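Local coordinates for protein PbICP-C (Plasmodium berghei, PDB 3PNR) that probably inhibits papain-like cysteine peptidases, as expected of a falstatin-family inhibitor, and here sits in complex with another protein, at residues G34-T40 against T174-K180; Q104-Y108 against R148-V152. All blocks are in the same frame, centred on the assembly; numbering follows the deposited sequence.

Overall arrangement
The chain folds as two facing beta-sheets. Interaction 1 (34-40 with 174-180), its centre about 12 Å from the chain centre, packs the loop passing from strand 29-33 of one sheet to strand 41-49 of the other onto the start of strand 178-186; side-chain amide bonds to backbone hold it, with weaker ones to a hydroxyl. Interaction 2 (104-108 with 148-152), about 9 Å from the chain centre, is a short antiparallel pairing within the five-stranded sheet, held by backbone bonds, with a cadmium ion on its methionine. Both mix buried and exposed residues, and both reach the partner protein. Their centres are about 18 Å apart, they do not touch, and interaction 2 is nested in sequence inside interaction 1.

Interaction 1 of 2, residues G34-T40 against T174-K180; sequences GNISNQT and TSGANTK
Asn178 grips the backbone of Ser37 with both ends of its amide. OD1 accepts from Ser37 N at 3.0 Å in a nearly straight bond (170° at the hydrogen), while ND2 donates a hydrogen bond to Ser37 O at 3.1 Å, with that oxygen close to the amide plane. Together the two bonds fix the rotation of the amide, and CD1 of Ile36 lies over one of its faces, 3.6 Å from Asn178 CG. With CG set beside its own backbone N (chi1 -71°), Asn178 also reaches back from ND2 to Gly176 O in a weak bond.

The loop 34-40 passes from strand 29-33 of one sheet to strand 41-49 of the other, in what is probably an immunoglobulin-like beta-sandwich, as in chagasin-type inhibitors. Farther along it Thr40 meets the turn that leads into strand 178-186. Its OG1 takes weak bonds from Gly176 N at 3.3 Å and Ala177 N at 3.4 Å, and its CA makes a bent C-H...O contact with Ala177 O. Gly176 adopts a positive phi (70°) just after an inverse gamma turn centred on Ser175, and its bare CA comes to 3.5 Å from Asn38 O. Within the loop, Ser37 OG accepts from Gln39 N at 3.1 Å, which makes an ST turn.

Asn41 ties the parallel strands 41-49 and 178-186 through backbone bonds to Ala177 and Thr179, while its ND2 donates to Asn178 OD1. Lys180 lays CE against Gly34 and salt-bridges Glu43. Ile36 leans on Trp69 and Tyr167, and Asn38 OD1 is hydrogen-bonded to a polar side chain of the bound protein.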
ATOM      1  N   GLY B  34       8.666 -11.242 -13.198  1.00 84.90           N
ATOM      2  CA  GLY B  34       9.888 -12.000 -13.018  1.00 89.18           C
ATOM      3  C   GLY B  34      10.229 -11.931 -11.538  1.00 94.81           C
ATOM      4  O   GLY B  34      10.031 -10.889 -10.915  1.00 94.04           O
ATOM      5  N   ASN B  35      10.726 -13.030 -10.976  1.00 98.93           N
ATOM      6  CA  ASN B  35      10.987 -13.132  -9.535  1.00 96.54           C
ATOM      7  C   ASN B  35      11.509 -11.851  -8.892  1.00 92.39           C
ATOM      8  O   ASN B  35      12.636 -11.431  -9.151  1.00 96.60           O
ATOM      9  CB  ASN B  35      11.946 -14.288  -9.235  1.00100.25           C
ATOM     10  CG  ASN B  35      11.291 -15.649  -9.399  1.00104.76           C
ATOM     11  OD1 ASN B  35      10.289 -15.789 -10.106  1.00103.15           O
ATOM     12  ND2 ASN B  35      11.857 -16.662  -8.746  1.00104.83           N
ATOM     13  N   ILE B  36      10.683 -11.243  -8.045  1.00 81.86           N
ATOM     14  CA  ILE B  36      11.041  -9.983  -7.394  1.00 75.96           C
ATOM     15  C   ILE B  36      11.822 -10.190  -6.097  1.00 73.77           C
ATOM     16  O   ILE B  36      11.461 -11.016  -5.261  1.00 75.82           O
ATOM     17  CB  ILE B  36       9.801  -9.111  -7.109  1.00 71.98           C
ATOM     18  CG1 ILE B  36       9.244  -8.528  -8.412  1.00 68.94           C
ATOM     19  CG2 ILE B  36      10.142  -8.002  -6.129  1.00 65.88           C
ATOM     20  CD1 ILE B  36      10.295  -7.923  -9.308  1.00 69.29           C
ATOM     21  N   SER B  37      12.893  -9.423  -5.941  1.00 70.25           N
ATOM     22  CA  SER B  37      13.755  -9.514  -4.769  1.00 68.02           C
ATOM     23  C   SER B  37      13.722  -8.207  -3.967  1.00 77.78           C
ATOM     24  O   SER B  37      13.212  -7.192  -4.443  1.00 80.95           O
ATOM     25  CB  SER B  37      15.184  -9.843  -5.206  1.00 56.84           C
ATOM     26  OG  SER B  37      16.116  -9.495  -4.196  1.00 63.08           O
ATOM     27  N   ASN B  38      14.256  -8.230  -2.749  1.00 80.18           N
ATOM     28  CA  ASN B  38      14.327  -7.007  -1.949  1.00 81.52           C
ATOM     29  C   ASN B  38      15.609  -6.196  -2.163  1.00 73.65           C
ATOM     30  O   ASN B  38      15.685  -5.023  -1.798  1.00 63.44           O
ATOM     31  CB  ASN B  38      14.086  -7.296  -0.466  1.00 87.55           C
ATOM     32  CG  ASN B  38      12.607  -7.296  -0.111  1.00100.88           C
ATOM     33  OD1 ASN B  38      12.136  -6.436   0.640  1.00103.94           O
ATOM     34  ND2 ASN B  38      11.860  -8.250  -0.671  1.00100.68           N
ATOM     35  N   GLN B  39      16.613  -6.819  -2.765  1.00 71.98           N
ATOM     36  CA  GLN B  39      17.816  -6.094  -3.129  1.00 70.53           C
ATOM     37  C   GLN B  39      17.708  -5.615  -4.570  1.00 65.84           C
ATOM     38  O   GLN B  39      17.136  -6.291  -5.429  1.00 60.73           O
ATOM     39  CB  GLN B  39      19.051  -6.975  -2.960  1.00 83.39           C
ATOM     40  CG  GLN B  39      19.180  -7.597  -1.583  1.00 98.88           C
ATOM     41  CD  GLN B  39      20.111  -8.793  -1.579  1.00112.12           C
ATOM     42  OE1 GLN B  39      21.038  -8.873  -2.388  1.00119.97           O
ATOM     43  NE2 GLN B  39      19.869  -9.734  -0.668  1.00110.72           N
ATOM     44  N   THR B  40      18.247  -4.430  -4.816  1.00 61.06           N
ATOM     45  CA  THR B  40      18.319  -3.869  -6.152  1.00 57.16           C
ATOM     46  C   THR B  40      19.057  -4.815  -7.086  1.00 65.57           C
ATOM     47  O   THR B  40      20.156  -5.276  -6.771  1.00 70.07           O
ATOM     48  CB  THR B  40      19.063  -2.531  -6.119  1.00 53.95           C
ATOM     49  OG1 THR B  40      18.344  -1.610  -5.288  1.00 53.93           O
ATOM     50  CG2 THR B  40      19.205  -1.962  -7.522  1.00 50.67           C
ATOM     51  N   THR B 174      16.171   3.966  -5.244  1.00 59.93           N
ATOM     52  CA  THR B 174      17.306   3.098  -4.937  1.00 59.39           C
ATOM     53  C   THR B 174      16.891   1.923  -4.053  1.00 59.03           C
ATOM     54  O   THR B 174      17.591   0.918  -3.972  1.00 60.40           O
ATOM     55  CB  THR B 174      18.441   3.882  -4.266  1.00 57.70           C
ATOM     56  OG1 THR B 174      17.891   4.733  -3.254  1.00 65.53           O
ATOM     57  CG2 THR B 174      19.166   4.744  -5.293  1.00 56.15           C
ATOM     58  N   SER B 175      15.737   2.054  -3.410  1.00 52.95           N
ATOM     59  CA  SER B 175      15.243   1.025  -2.509  1.00 48.16           C
ATOM     60  C   SER B 175      14.684  -0.173  -3.257  1.00 49.88           C
ATOM     61  O   SER B 175      13.486  -0.242  -3.519  1.00 62.37           O
ATOM     62  CB  SER B 175      14.164   1.597  -1.579  1.00 56.62           C
ATOM     63  OG  SER B 175      14.603   2.784  -0.930  1.00 59.90           O
ATOM     64  N   GLY B 176      15.556  -1.112  -3.606  1.00 52.06           N
ATOM     65  CA  GLY B 176      15.139  -2.412  -4.106  1.00 47.29           C
ATOM     66  C   GLY B 176      14.523  -2.420  -5.487  1.00 56.16           C
ATOM     67  O   GLY B 176      13.541  -3.128  -5.732  1.00 66.71           O
ATOM     68  N   ALA B 177      15.108  -1.647  -6.398  1.00 54.88           N
ATOM     69  CA  ALA B 177      14.653  -1.617  -7.785  1.00 54.60           C
ATOM     70  C   ALA B 177      15.032  -2.889  -8.546  1.00 55.04           C
ATOM     71  O   ALA B 177      16.207  -3.252  -8.613  1.00 61.38           O
ATOM     72  CB  ALA B 177      15.194  -0.375  -8.502  1.00 44.52           C
ATOM     73  N   ASN B 178      14.024  -3.565  -9.099  1.00 51.40           N
ATOM     74  CA  ASN B 178      14.230  -4.746  -9.933  1.00 52.84           C
ATOM     75  C   ASN B 178      14.110  -4.369 -11.409  1.00 62.31           C
ATOM     76  O   ASN B 178      13.018  -4.055 -11.896  1.00 68.38           O
ATOM     77  CB  ASN B 178      13.204  -5.840  -9.613  1.00 54.45           C
ATOM     78  CG  ASN B 178      13.437  -6.500  -8.264  1.00 59.66           C
ATOM     79  OD1 ASN B 178      13.720  -7.695  -8.191  1.00 64.97           O
ATOM     80  ND2 ASN B 178      13.303  -5.729  -7.189  1.00 58.35           N
ATOM     81  N   THR B 179      15.228  -4.420 -12.127  1.00 51.78           N
ATOM     82  CA  THR B 179      15.260  -3.960 -13.506  1.00 43.67           C
ATOM     83  C   THR B 179      15.306  -5.123 -14.484  1.00 60.42           C
ATOM     84  O   THR B 179      16.076  -6.069 -14.298  1.00 71.01           O
ATOM     85  CB  THR B 179      16.451  -3.038 -13.721  1.00 45.97           C
ATOM     86  OG1 THR B 179      16.450  -2.032 -12.695  1.00 52.12           O
ATOM     87  CG2 THR B 179      16.387  -2.383 -15.091  1.00 39.80           C
ATOM     88  N   LYS B 180      14.458  -5.062 -15.508  1.00 62.39           N
ATOM     89  CA  LYS B 180      14.433  -6.080 -16.555  1.00 60.54           C
ATOM     90  C   LYS B 180      14.807  -5.499 -17.916  1.00 62.98           C
ATOM     91  O   LYS B 180      14.063  -4.695 -18.481  1.00 56.81           O
ATOM     92  CB  LYS B 180      13.059  -6.742 -16.659  1.00 57.81           C
ATOM     93  CG  LYS B 180      12.503  -7.298 -15.354  1.00 66.07           C
ATOM     94  CD  LYS B 180      13.458  -8.250 -14.646  1.00 66.42           C
ATOM     95  CE  LYS B 180      12.716  -9.055 -13.580  1.00 61.95           C
ATOM     96  NZ  LYS B 180      13.556  -9.296 -12.371  1.00 63.47           N
TER

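Interaction 2 of 2, residues Q104-Y108 against R148-V152. With CD (cadmium ion), chain G.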
ATOM      1  N   GLN B 104       3.926   1.515 -22.445  1.00 68.59           N
ATOM      2  CA  GLN B 104       4.056   1.559 -20.990  1.00 70.85           C
ATOM      3  C   GLN B 104       3.189   0.468 -20.374  1.00 75.05           C
ATOM      4  O   GLN B 104       2.073   0.226 -20.838  1.00 74.59           O
ATOM      5  CB  GLN B 104       3.626   2.925 -20.447  1.00 66.95           C
ATOM      6  CG  GLN B 104       4.637   4.039 -20.665  1.00 66.17           C
ATOM      7  CD  GLN B 104       5.889   3.875 -19.814  1.00 68.02           C
ATOM      8  OE1 GLN B 104       5.913   3.103 -18.853  1.00 67.09           O
ATOM      9  NE2 GLN B 104       6.937   4.605 -20.168  1.00 65.16           N
ATOM     10  N   PRO B 105       3.696  -0.205 -19.326  1.00 76.60           N
ATOM     11  CA  PRO B 105       2.868  -1.260 -18.729  1.00 73.69           C
ATOM     12  C   PRO B 105       1.529  -0.706 -18.238  1.00 66.94           C
ATOM     13  O   PRO B 105       1.476   0.414 -17.725  1.00 63.55           O
ATOM     14  CB  PRO B 105       3.725  -1.764 -17.559  1.00 67.19           C
ATOM     15  CG  PRO B 105       5.130  -1.404 -17.931  1.00 62.96           C
ATOM     16  CD  PRO B 105       5.013  -0.093 -18.675  1.00 68.61           C
ATOM     17  N   LYS B 106       0.461  -1.473 -18.434  1.00 68.02           N
ATOM     18  CA  LYS B 106      -0.863  -1.099 -17.945  1.00 68.32           C
ATOM     19  C   LYS B 106      -1.565  -2.282 -17.285  1.00 60.22           C
ATOM     20  O   LYS B 106      -1.124  -3.427 -17.414  1.00 52.07           O
ATOM     21  CB  LYS B 106      -1.715  -0.480 -19.059  1.00 77.27           C
ATOM     22  CG  LYS B 106      -1.331   0.970 -19.355  1.00 91.37           C
ATOM     23  CD  LYS B 106      -2.240   1.623 -20.390  1.00 99.45           C
ATOM     24  CE  LYS B 106      -1.820   3.074 -20.653  1.00100.25           C
ATOM     25  NZ  LYS B 106      -2.550   3.697 -21.800  1.00 96.41           N
ATOM     26  N   LYS B 107      -2.648  -1.990 -16.570  1.00 64.75           N
ATOM     27  CA  LYS B 107      -3.332  -2.971 -15.729  1.00 76.29           C
ATOM     28  C   LYS B 107      -3.659  -4.290 -16.426  1.00 83.88           C
ATOM     29  O   LYS B 107      -4.212  -4.309 -17.528  1.00 81.21           O
ATOM     30  CB  LYS B 107      -4.624  -2.376 -15.162  1.00 88.60           C
ATOM     31  CG  LYS B 107      -4.457  -1.034 -14.468  1.00101.91           C
ATOM     32  CD  LYS B 107      -5.754  -0.586 -13.793  1.00107.90           C
ATOM     33  CE  LYS B 107      -5.496   0.542 -12.797  1.00112.99           C
ATOM     34  NZ  LYS B 107      -6.690   0.856 -11.957  1.00113.81           N
ATOM     35  N   TYR B 108      -3.312  -5.388 -15.761  1.00 92.31           N
ATOM     36  CA  TYR B 108      -3.785  -6.717 -16.136  1.00 93.54           C
ATOM     37  C   TYR B 108      -3.670  -6.996 -17.630  1.00 89.71           C
ATOM     38  O   TYR B 108      -3.100  -8.009 -18.035  1.00 88.20           O
ATOM     39  CB  TYR B 108      -5.229  -6.895 -15.660  1.00 98.27           C
ATOM     40  CG  TYR B 108      -5.969  -8.049 -16.288  1.00109.95           C
ATOM     41  CD1 TYR B 108      -5.659  -9.364 -15.958  1.00115.51           C
ATOM     42  CD2 TYR B 108      -6.993  -7.824 -17.199  1.00115.51           C
ATOM     43  CE1 TYR B 108      -6.343 -10.424 -16.527  1.00117.15           C
ATOM     44  CE2 TYR B 108      -7.683  -8.877 -17.773  1.00119.10           C
ATOM     45  CZ  TYR B 108      -7.353 -10.174 -17.434  1.00120.80           C
ATOM     46  OH  TYR B 108      -8.038 -11.220 -18.010  1.00124.08           O
ATOM     47  N   ARG B 148      -0.860  -8.028 -11.667  1.00 84.95           N
ATOM     48  CA  ARG B 148      -0.473  -8.233 -13.065  1.00 85.45           C
ATOM     49  C   ARG B 148      -0.482  -6.951 -13.903  1.00 76.42           C
ATOM     50  O   ARG B 148      -1.457  -6.198 -13.894  1.00 74.64           O
ATOM     51  CB  ARG B 148      -1.381  -9.271 -13.726  1.00 98.47           C
ATOM     52  CG  ARG B 148      -1.024 -10.713 -13.404  1.00114.70           C
ATOM     53  CD  ARG B 148      -1.852 -11.684 -14.237  1.00126.72           C
ATOM     54  NE  ARG B 148      -1.559 -13.081 -13.916  1.00134.32           N
ATOM     55  CZ  ARG B 148      -2.269 -14.116 -14.358  1.00137.46           C
ATOM     56  NH1 ARG B 148      -3.322 -13.916 -15.143  1.00139.25           N
ATOM     57  NH2 ARG B 148      -1.929 -15.351 -14.012  1.00134.91           N
ATOM     58  N   MET B 149       0.603  -6.708 -14.633  1.00 66.91           N
ATOM     59  CA  MET B 149       0.641  -5.600 -15.586  1.00 68.19           C
ATOM     60  C   MET B 149       1.264  -6.037 -16.917  1.00 72.60           C
ATOM     61  O   MET B 149       2.144  -6.896 -16.941  1.00 72.06           O
ATOM     62  CB  MET B 149       1.350  -4.373 -14.986  1.00 64.82           C
ATOM     63  CG  MET B 149       0.404  -3.471 -14.191  1.00 52.43           C
ATOM     64  SD  MET B 149       1.031  -1.811 -13.891  1.00114.58           S
ATOM     65  CE  MET B 149      -0.459  -0.851 -14.146  1.00 89.29           C
ATOM     66  N   ARG B 150       0.804  -5.456 -18.023  1.00 80.26           N
ATOM     67  CA  ARG B 150       1.205  -5.931 -19.354  1.00 80.04           C
ATOM     68  C   ARG B 150       1.825  -4.871 -20.266  1.00 70.65           C
ATOM     69  O   ARG B 150       1.280  -3.776 -20.417  1.00 60.78           O
ATOM     70  CB  ARG B 150       0.011  -6.572 -20.068  1.00 83.05           C
ATOM     71  CG  ARG B 150       0.338  -7.115 -21.453  1.00 90.98           C
ATOM     72  CD  ARG B 150      -0.866  -7.795 -22.088  1.00 97.26           C
ATOM     73  NE  ARG B 150      -1.209  -9.058 -21.439  1.00 97.11           N
ATOM     74  CZ  ARG B 150      -0.873 -10.253 -21.913  1.00 95.13           C
ATOM     75  NH1 ARG B 150      -0.187 -10.346 -23.040  1.00 95.16           N
ATOM     76  NH2 ARG B 150      -1.224 -11.355 -21.263  1.00 95.10           N
ATOM     77  N   SER B 151       2.961  -5.208 -20.882  1.00 71.24           N
ATOM     78  CA  SER B 151       3.552  -4.361 -21.928  1.00 79.17           C
ATOM     79  C   SER B 151       3.571  -5.049 -23.303  1.00 79.65           C
ATOM     80  O   SER B 151       3.647  -6.279 -23.405  1.00 73.08           O
ATOM     81  CB  SER B 151       4.960  -3.885 -21.546  1.00 77.37           C
ATOM     82  OG  SER B 151       5.445  -2.899 -22.453  1.00 65.46           O
ATOM     83  N   VAL B 152       3.510  -4.236 -24.356  1.00 79.44           N
ATOM     84  CA  VAL B 152       3.397  -4.729 -25.724  1.00 81.92           C
ATOM     85  C   VAL B 152       4.604  -4.363 -26.591  1.00 78.60           C
ATOM     86  O   VAL B 152       4.952  -3.182 -26.722  1.00 71.27           O
ATOM     87  CB  VAL B 152       2.127  -4.175 -26.390  1.00 80.28           C
ATOM     88  CG1 VAL B 152       2.008  -4.685 -27.814  1.00 81.95           C
ATOM     89  CG2 VAL B 152       0.907  -4.551 -25.571  1.00 77.33           C
TER
HETATM   90 CD    CD G 356       0.282  -1.450 -11.340  1.00 87.77          CD
HETATM   91  O   HOH W   1      -2.281  -0.927 -11.412  1.00 62.56           O
HETATM   92  O   HOH W   2       2.847  -1.928 -11.290  1.00 45.22           O
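An antiparallel ladder joins the end of strand 100-107 to strand 146-155, and Met149 of that ladder binds a cadmium ion shared with the bound protein. Lys106 and Arg150 form a hydrogen-bonded pair: Lys106 N donates to Arg150 O at 3.1 Å, and Arg150 N returns a bond of 2.9 Å to Lys106 O. The next pair, Lys107 and Met149, is non-hydrogen-bonded, after which Tyr108 N reaches Arg148 O at 2.8 Å. Before the ladder, Pro105 has no N-H to offer, but its CA-H faces Arg150 O and its CB lies 4.4 Å from Met149 CB.

Met149 crosses to the partner strand with its chain extended through chi2 (-163°); a bend at chi3 (140°) then carries CE to 3.5 Å from Lys107 N, with this methyl against CG of Lys107 and the two chains crossing at an angle. This leaves SD facing the cadmium ion at 2.7 Å. Two waters bind the metal from opposite sides, and an acidic side chain of the bound protein completes the ligands found, so the ion bridges the two proteins. Tyr108 O lies near the Arg150 guanidinium plane at its edge, but Arg150 NE is 4.0 Å from that oxygen; the salt bridge of Arg150 is to Asp58.

Strand 54-62 flanks 146-155 on the side away from 104-108, with backbone bonds from Leu59 to Met149 and from Ile57 to Ser151. Pro105 turns into the sandwich interior, packing on Leu59 of that strand and on Trp69 and Leu71 of strand 68-75 in the facing sheet.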